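Local coordinates for protein protocadherin gamma-B3 (Homo sapiens, PDB 5K8R) that probably mediates calcium-dependent cell adhesion through its extracellular cadherin repeats, and may help establish and maintain specific neuronal connections in the brain, at residues A116-T121 with K167-R172; L232-I237 with I247-I252; E290-D293 with H297-Y300. All coordinates share one frame; numbering follows the deposited sequence.

Contact 1: A116-T121 with K167-R172; sequences ALTGAT and KAPLDR. With CA (calcium ion), chain I.
Thr118 rests against Lys167 and Pro169 through van der Waals contact alone, and the polar link between the segments is left to a water molecule. This water donates to Ala116 O at 2.7 Å and accepts from Leu170 N, at a short 2.5 Å whose exact length is doubtful, so a carbonyl and an amide too far apart to pair are joined through it. The two branches of Thr118 have separate tasks. With chi1 at -60°, CG2 stands anti to the backbone N and its methyl comes to 3.3 Å from Lys167 O, while OG1, beside that N, lies over the end of the proline ring, 3.7 Å from Pro169 CG and equally far from CD. Thr118 is held on a type II turn running from Leu117 to Ala120 and closed by Ala120 N to Leu117 O. Gly119 occupies its third position with phi at 98°, where a CB would collide with the preceding carbonyl oxygen. Backbone hydrogen bonds of Gly119 and Ala120 with Leu166 tie the turn to the end of strand 160-166. Beyond the proline, the chain enters the Asp-Arg-Glu sequence of cadherin repeats: Asp171 OD1 binds a calcium ion at 2.4 Å, alongside Glu114, Glu173, Asp207 and a water, and Arg172 NE bonds to Asp204. The chemistry implies a hydrated surface contact within the second cadherin repeat, in which a water probably satisfies two backbone groups just before the chain reaches its calcium ligand.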
loop_
_atom_site.group_PDB
_atom_site.type_symbol
_atom_site.label_atom_id
_atom_site.label_comp_id
_atom_site.label_asym_id
_atom_site.label_seq_id
_atom_site.Cartn_x
_atom_site.Cartn_y
_atom_site.Cartn_z
ATOM N N ALA A 116 -12.504 -2.232 5.687
ATOM C CA ALA A 116 -13.883 -2.367 5.241
ATOM C C ALA A 116 -14.841 -1.954 6.349
ATOM O O ALA A 116 -14.759 -2.449 7.477
ATOM C CB ALA A 116 -14.162 -3.806 4.806
ATOM N N LEU A 117 -15.747 -1.038 6.025
ATOM C CA LEU A 117 -16.707 -0.549 7.000
ATOM C C LEU A 117 -17.801 -1.584 7.239
ATOM O O LEU A 117 -18.047 -2.471 6.419
ATOM C CB LEU A 117 -17.326 0.767 6.533
ATOM C CG LEU A 117 -16.352 1.900 6.209
ATOM C CD1 LEU A 117 -17.105 3.133 5.736
ATOM C CD2 LEU A 117 -15.487 2.225 7.415
ATOM N N THR A 118 -18.458 -1.460 8.390
ATOM C CA THR A 118 -19.595 -2.319 8.694
ATOM C C THR A 118 -20.716 -2.064 7.697
ATOM O O THR A 118 -21.097 -0.916 7.450
ATOM C CB THR A 118 -20.084 -2.071 10.121
ATOM O OG1 THR A 118 -19.025 -2.344 11.046
ATOM C CG2 THR A 118 -21.271 -2.967 10.440
ATOM N N GLY A 119 -21.241 -3.141 7.116
ATOM C CA GLY A 119 -22.249 -3.043 6.085
ATOM C C GLY A 119 -21.722 -3.159 4.673
ATOM O O GLY A 119 -22.517 -3.090 3.727
ATOM N N ALA A 120 -20.413 -3.331 4.501
ATOM C CA ALA A 120 -19.837 -3.464 3.171
ATOM C C ALA A 120 -20.329 -4.740 2.500
ATOM O O ALA A 120 -20.507 -5.776 3.148
ATOM C CB ALA A 120 -18.311 -3.466 3.252
ATOM N N THR A 121 -20.546 -4.661 1.191
ATOM C CA THR A 121 -21.086 -5.761 0.406
ATOM C C THR A 121 -20.038 -6.266 -0.577
ATOM O O THR A 121 -19.352 -5.474 -1.231
ATOM C CB THR A 121 -22.350 -5.325 -0.344
ATOM O OG1 THR A 121 -23.399 -5.064 0.598
ATOM C CG2 THR A 121 -22.806 -6.404 -1.312
ATOM N N LYS A 167 -20.879 -7.377 8.994
ATOM C CA LYS A 167 -21.631 -6.822 10.110
ATOM C C LYS A 167 -20.760 -6.446 11.302
ATOM O O LYS A 167 -21.244 -5.756 12.205
ATOM C CB LYS A 167 -22.718 -7.808 10.565
ATOM C CG LYS A 167 -22.196 -9.164 10.998
ATOM C CD LYS A 167 -23.326 -10.035 11.518
ATOM C CE LYS A 167 -22.820 -11.399 11.952
ATOM N NZ LYS A 167 -23.918 -12.265 12.462
ATOM N N ALA A 168 -19.498 -6.874 11.327
ATOM C CA ALA A 168 -18.555 -6.517 12.375
ATOM C C ALA A 168 -17.209 -6.233 11.723
ATOM O O ALA A 168 -16.823 -6.931 10.775
ATOM C CB ALA A 168 -18.408 -7.630 13.422
ATOM N N PRO A 169 -16.482 -5.222 12.199
ATOM C CA PRO A 169 -15.224 -4.844 11.544
ATOM C C PRO A 169 -14.199 -5.969 11.578
ATOM O O PRO A 169 -14.237 -6.863 12.426
ATOM C CB PRO A 169 -14.746 -3.635 12.359
ATOM C CG PRO A 169 -15.979 -3.111 13.025
ATOM C CD PRO A 169 -16.822 -4.318 13.310
ATOM N N LEU A 170 -13.272 -5.911 10.627
ATOM C CA LEU A 170 -12.187 -6.874 10.524
ATOM C C LEU A 170 -10.910 -6.297 11.124
ATOM O O LEU A 170 -10.704 -5.081 11.144
ATOM C CB LEU A 170 -11.939 -7.269 9.066
ATOM C CG LEU A 170 -13.087 -7.958 8.327
ATOM C CD1 LEU A 170 -12.684 -8.280 6.897
ATOM C CD2 LEU A 170 -13.522 -9.216 9.060
ATOM N N ASP A 171 -10.062 -7.189 11.626
ATOM C CA ASP A 171 -8.794 -6.814 12.237
ATOM C C ASP A 171 -7.784 -7.921 11.973
ATOM O O ASP A 171 -7.788 -8.952 12.645
ATOM C CB ASP A 171 -8.963 -6.597 13.741
ATOM C CG ASP A 171 -7.726 -6.003 14.387
ATOM O OD1 ASP A 171 -6.853 -5.499 13.649
ATOM O OD2 ASP A 171 -7.628 -6.041 15.631
ATOM N N ARG A 172 -6.924 -7.703 10.985
ATOM C CA ARG A 172 -5.939 -8.674 10.614
ATOM C C ARG A 172 -5.043 -8.969 11.767
ATOM O O ARG A 172 -4.513 -10.036 11.902
ATOM C CB ARG A 172 -5.121 -8.173 9.455
ATOM C CG ARG A 172 -4.122 -9.188 8.981
ATOM C CD ARG A 172 -3.014 -8.577 8.156
ATOM N NE ARG A 172 -1.945 -8.003 8.957
ATOM C CZ ARG A 172 -1.053 -8.701 9.637
ATOM N NH1 ARG A 172 -1.077 -10.007 9.634
ATOM N NH2 ARG A 172 -0.136 -8.088 10.329
HETATM CA CA CA I . -6.133 -3.558 12.534
HETATM O O HOH W 1 -13.223 -4.225 8.769
HETATM O O HOH W 2 -8.497 -3.068 13.169
#

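Contact 2: L232-I237 with I247-I252; sequences LKVMAI and IIYAFI
Tyr249 reaches across from its strand to Ala236, and its ring and the side chain of Val234 run antiparallel alongside one another. The torsion about CA-CB (chi1 -53°) sets CG beside its own backbone N, from where the ring extends to the other segment. There Ala236 N lies at the ring edge, in the ring plane, and donates to Tyr249 OH at 2.7 Å; the N-H...O angle of 139° makes this bond distinctly bent. Two methyls flank the ring from opposite sides of its plane. Val234 CG2 makes an off-centre CH-pi contact, 4.2 Å from the ring centroid and 30° off the normal, and comes nearest to CD1. Ile247 CG2, two residues before Tyr249 in the chain, lies 3.7 Å above one face, offset toward the rim. Ala236 CB lies against both the tyrosine and the isoleucine, touching Tyr249 CE1 at 3.5 Å and Ile247 CD1 at 3.7 Å. The same CD1 also approaches Ala236 O, at 3.3 Å. A phenylalanine in place of Tyr249 would probably keep much of this apolar packing but leave the amide of Ala236 without its hydroxyl acceptor. These side chains bridge the two sheets of the third cadherin repeat's beta sandwich. Strand 230-237, which loses strand geometry at Val234 and Met235, pairs through its backbone with Gly269 and Leu271 on one side and with Val211 and Thr213 on the other. In the facing sheet, strand 248-252 is outermost within the chain and runs beside strand 284-292. Leu264 also touches Tyr249, and Val303 of strand 298-308 also packs on Val234.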
loop_
_atom_site.group_PDB
_atom_site.type_symbol
_atom_site.label_atom_id
_atom_site.label_comp_id
_atom_site.label_asym_id
_atom_site.label_seq_id
_atom_site.Cartn_x
_atom_site.Cartn_y
_atom_site.Cartn_z
ATOM N N LEU A 232 23.654 2.696 22.878
ATOM C CA LEU A 232 22.334 2.160 23.195
ATOM C C LEU A 232 21.680 1.702 21.895
ATOM O O LEU A 232 22.277 1.777 20.818
ATOM C CB LEU A 232 21.472 3.192 23.933
ATOM C CG LEU A 232 21.137 4.519 23.249
ATOM C CD1 LEU A 232 19.838 4.438 22.454
ATOM C CD2 LEU A 232 21.059 5.626 24.283
ATOM N N LYS A 233 20.439 1.228 22.004
ATOM C CA LYS A 233 19.690 0.766 20.839
ATOM C C LYS A 233 18.210 1.005 21.082
ATOM O O LYS A 233 17.623 0.381 21.971
ATOM C CB LYS A 233 19.951 -0.717 20.560
ATOM C CG LYS A 233 19.170 -1.255 19.373
ATOM C CD LYS A 233 19.414 -2.742 19.177
ATOM C CE LYS A 233 18.571 -3.306 18.041
ATOM N NZ LYS A 233 18.786 -4.773 17.876
ATOM N N VAL A 234 17.609 1.899 20.299
ATOM C CA VAL A 234 16.175 2.124 20.404
ATOM C C VAL A 234 15.425 1.000 19.695
ATOM O O VAL A 234 15.989 0.219 18.924
ATOM C CB VAL A 234 15.787 3.499 19.838
ATOM C CG1 VAL A 234 16.624 4.594 20.489
ATOM C CG2 VAL A 234 15.941 3.523 18.329
ATOM N N MET A 235 14.128 0.917 19.972
ATOM C CA MET A 235 13.305 -0.158 19.436
ATOM C C MET A 235 11.872 0.328 19.295
ATOM O O MET A 235 11.308 0.891 20.239
ATOM C CB MET A 235 13.358 -1.396 20.341
ATOM C CG MET A 235 12.507 -2.565 19.851
ATOM S SD MET A 235 13.161 -3.331 18.356
ATOM C CE MET A 235 12.000 -4.677 18.148
ATOM N N ALA A 236 11.293 0.101 18.118
ATOM C CA ALA A 236 9.901 0.418 17.837
ATOM C C ALA A 236 9.218 -0.822 17.282
ATOM O O ALA A 236 9.808 -1.563 16.490
ATOM C CB ALA A 236 9.772 1.581 16.842
ATOM N N ILE A 237 7.975 -1.045 17.703
ATOM C CA ILE A 237 7.207 -2.226 17.323
ATOM C C ILE A 237 6.012 -1.779 16.492
ATOM O O ILE A 237 5.318 -0.823 16.858
ATOM C CB ILE A 237 6.748 -3.022 18.559
ATOM C CG1 ILE A 237 7.953 -3.424 19.410
ATOM C CG2 ILE A 237 5.949 -4.249 18.143
ATOM C CD1 ILE A 237 7.589 -4.186 20.665
ATOM N N ILE A 247 10.250 -0.178 9.745
ATOM C CA ILE A 247 10.448 1.034 10.533
ATOM C C ILE A 247 11.832 1.597 10.243
ATOM O O ILE A 247 12.827 0.862 10.261
ATOM C CB ILE A 247 10.273 0.755 12.035
ATOM C CG1 ILE A 247 8.836 0.322 12.328
ATOM C CG2 ILE A 247 10.649 1.979 12.856
ATOM C CD1 ILE A 247 8.598 -0.065 13.769
ATOM N N ILE A 248 11.884 2.915 10.049
ATOM C CA ILE A 248 13.127 3.644 9.813
ATOM C C ILE A 248 13.305 4.690 10.922
ATOM O O ILE A 248 12.447 5.550 11.116
ATOM C CB ILE A 248 13.125 4.345 8.444
ATOM C CG1 ILE A 248 11.985 5.364 8.368
ATOM C CG2 ILE A 248 13.008 3.325 7.323
ATOM C CD1 ILE A 248 12.039 6.251 7.143
ATOM N N TYR A 249 14.418 4.605 11.647
ATOM C CA TYR A 249 14.718 5.510 12.745
ATOM C C TYR A 249 15.626 6.631 12.258
ATOM O O TYR A 249 16.459 6.436 11.369
ATOM C CB TYR A 249 15.395 4.769 13.901
ATOM C CG TYR A 249 14.652 3.546 14.387
ATOM C CD1 TYR A 249 13.711 3.640 15.403
ATOM C CD2 TYR A 249 14.900 2.295 13.838
ATOM C CE1 TYR A 249 13.034 2.523 15.855
ATOM C CE2 TYR A 249 14.228 1.172 14.284
ATOM C CZ TYR A 249 13.296 1.292 15.292
ATOM O OH TYR A 249 12.624 0.178 15.738
ATOM N N ALA A 250 15.466 7.810 12.856
ATOM C CA ALA A 250 16.290 8.948 12.475
ATOM C C ALA A 250 16.303 9.966 13.604
ATOM O O ALA A 250 15.370 10.034 14.405
ATOM C CB ALA A 250 15.787 9.598 11.181
ATOM N N PHE A 251 17.374 10.751 13.657
ATOM C CA PHE A 251 17.447 11.871 14.583
ATOM C C PHE A 251 16.599 13.031 14.076
ATOM O O PHE A 251 16.380 13.187 12.871
ATOM C CB PHE A 251 18.894 12.329 14.764
ATOM C CG PHE A 251 19.737 11.386 15.577
ATOM C CD1 PHE A 251 19.172 10.616 16.580
ATOM C CD2 PHE A 251 21.097 11.275 15.339
ATOM C CE1 PHE A 251 19.949 9.755 17.331
ATOM C CE2 PHE A 251 21.878 10.413 16.085
ATOM C CZ PHE A 251 21.303 9.653 17.083
ATOM N N ILE A 252 16.113 13.848 15.011
ATOM C CA ILE A 252 15.362 15.051 14.677
ATOM C C ILE A 252 15.891 16.212 15.507
ATOM O O ILE A 252 16.376 16.029 16.628
ATOM C CB ILE A 252 13.842 14.878 14.898
ATOM C CG1 ILE A 252 13.545 14.548 16.362
ATOM C CG2 ILE A 252 13.280 13.808 13.973
ATOM C CD1 ILE A 252 12.073 14.468 16.680
#

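Contact 3: E290-D293 with H297-Y300; sequences EAKD and HTAY. With CA (calcium ion), chain H.
Asp293 and His297 lie side by side just beyond the paired part of a beta hairpin, and the aspartate joins that hairpin to a calcium ion. Its CB stays 4.1 Å from the calcium ion, and chi1 of 58° places CG between the backbone N and the carbonyl carbon. CG then lies 3.5 Å from His297 CB. At the tip the two oxygens part company: OD1 takes a weak, bent hydrogen bond from His297 N at 2.5 Å, and OD2 binds calcium at 2.7 Å while passing 3.2 Å from His297 CB. Asp293 N in turn donates to His297 O, giving backbone and side chain a grip on the same residue. Farther along, the strands run antiparallel, with 161° between their directions. Ala291 and Ala299 form the hydrogen-bonded pair, exchanging two N-H...O bonds of 2.9 Å. The flanking pairs, Glu290 with Tyr300 and Lys292 with Thr298, put their side chains on the other face of the sheet. There Glu290 stretches alongside the tyrosine ring, its CG 3.5 Å from Tyr300 CE2 and its carboxylate turned only 16° from the ring plane; OE2 ends 3.5 Å from Thr298 CG2. Tyr300 also packs on Ala123 of the second subunit. Asn206, Asn208, Asp238, Asp240 and Asn244 complete the calcium site, which links the second and third cadherin repeats. Calcium on OD2, with the weak bond on OD1, probably limits the carboxylate's rotation, so that the hairpin end helps position a calcium ligand.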
loop_
_atom_site.group_PDB
_atom_site.type_symbol
_atom_site.label_atom_id
_atom_site.label_comp_id
_atom_site.label_asym_id
_atom_site.label_seq_id
_atom_site.Cartn_x
_atom_site.Cartn_y
_atom_site.Cartn_z
ATOM N N GLU A 290 12.882 9.764 15.819
ATOM C CA GLU A 290 11.654 9.532 15.075
ATOM C C GLU A 290 11.697 8.158 14.421
ATOM O O GLU A 290 12.736 7.743 13.893
ATOM C CB GLU A 290 11.448 10.609 14.002
ATOM C CG GLU A 290 10.280 10.350 13.062
ATOM C CD GLU A 290 10.311 11.238 11.835
ATOM O OE1 GLU A 290 11.395 11.764 11.507
ATOM O OE2 GLU A 290 9.251 11.415 11.199
ATOM N N ALA A 291 10.565 7.458 14.462
ATOM C CA ALA A 291 10.391 6.175 13.797
ATOM C C ALA A 291 9.219 6.273 12.833
ATOM O O ALA A 291 8.125 6.699 13.221
ATOM C CB ALA A 291 10.151 5.052 14.808
ATOM N N LYS A 292 9.449 5.887 11.579
ATOM C CA LYS A 292 8.428 5.930 10.543
ATOM C C LYS A 292 8.218 4.540 9.958
ATOM O O LYS A 292 9.113 3.691 10.001
ATOM C CB LYS A 292 8.806 6.907 9.423
ATOM C CG LYS A 292 8.925 8.356 9.862
ATOM C CD LYS A 292 9.429 9.230 8.725
ATOM C CE LYS A 292 8.533 9.120 7.501
ATOM N NZ LYS A 292 9.045 9.935 6.364
ATOM N N ASP A 293 7.029 4.313 9.410
ATOM C CA ASP A 293 6.721 3.067 8.726
ATOM C C ASP A 293 6.469 3.340 7.242
ATOM O O ASP A 293 6.710 4.445 6.739
ATOM C CB ASP A 293 5.535 2.360 9.395
ATOM C CG ASP A 293 4.276 3.213 9.438
ATOM O OD1 ASP A 293 4.263 4.314 8.850
ATOM O OD2 ASP A 293 3.287 2.764 10.058
ATOM N N HIS A 297 3.239 6.599 9.138
ATOM C CA HIS A 297 2.931 6.790 10.548
ATOM C C HIS A 297 4.218 7.055 11.317
ATOM O O HIS A 297 5.254 6.440 11.054
ATOM C CB HIS A 297 2.218 5.564 11.119
ATOM C CG HIS A 297 0.731 5.592 10.948
ATOM N ND1 HIS A 297 0.013 6.765 10.864
ATOM C CD2 HIS A 297 -0.174 4.590 10.850
ATOM C CE1 HIS A 297 -1.270 6.484 10.720
ATOM N NE2 HIS A 297 -1.410 5.171 10.709
ATOM N N THR A 298 4.152 7.976 12.273
ATOM C CA THR A 298 5.335 8.437 12.982
ATOM C C THR A 298 5.199 8.204 14.480
ATOM O O THR A 298 4.095 8.199 15.033
ATOM C CB THR A 298 5.593 9.925 12.716
ATOM O OG1 THR A 298 4.423 10.681 13.053
ATOM C CG2 THR A 298 5.937 10.153 11.252
ATOM N N ALA A 299 6.345 8.002 15.127
ATOM C CA ALA A 299 6.441 7.937 16.577
ATOM C C ALA A 299 7.706 8.665 17.001
ATOM O O ALA A 299 8.686 8.715 16.254
ATOM C CB ALA A 299 6.458 6.491 17.089
ATOM N N TYR A 300 7.681 9.236 18.203
ATOM C CA TYR A 300 8.781 10.075 18.661
ATOM C C TYR A 300 9.142 9.730 20.096
ATOM O O TYR A 300 8.261 9.623 20.954
ATOM C CB TYR A 300 8.420 11.561 18.546
ATOM C CG TYR A 300 8.131 12.002 17.128
ATOM C CD1 TYR A 300 6.853 11.896 16.593
ATOM C CD2 TYR A 300 9.136 12.520 16.322
ATOM C CE1 TYR A 300 6.584 12.294 15.297
ATOM C CE2 TYR A 300 8.877 12.921 15.025
ATOM C CZ TYR A 300 7.600 12.805 14.518
ATOM O OH TYR A 300 7.336 13.204 13.227
HETATM CA CA CA H . 2.214 0.375 10.724
#

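Contacts 2 and 3 belong to one cadherin repeat and touch, their centres about 8 Å apart: strand 248-252 pairs with strand 284-292, with Ala250 O 2.9 Å from Glu290 N and Ile248 N 2.9 Å from Lys292 O. Ile252 CD1 packs on Tyr300 CD2 at 3.5 Å. Contact 1 lies in the preceding repeat, with its nearest atoms about 11 Å from either of the other two. Between them lies the calcium-binding junction: Asp171 of contact 1 and Asp293 of contact 3 hold different calcium ions, 9.4 Å apart, one from each side. Contact 2 approaches the junction through Ile247, whose side chain is about 7 Å from a calcium.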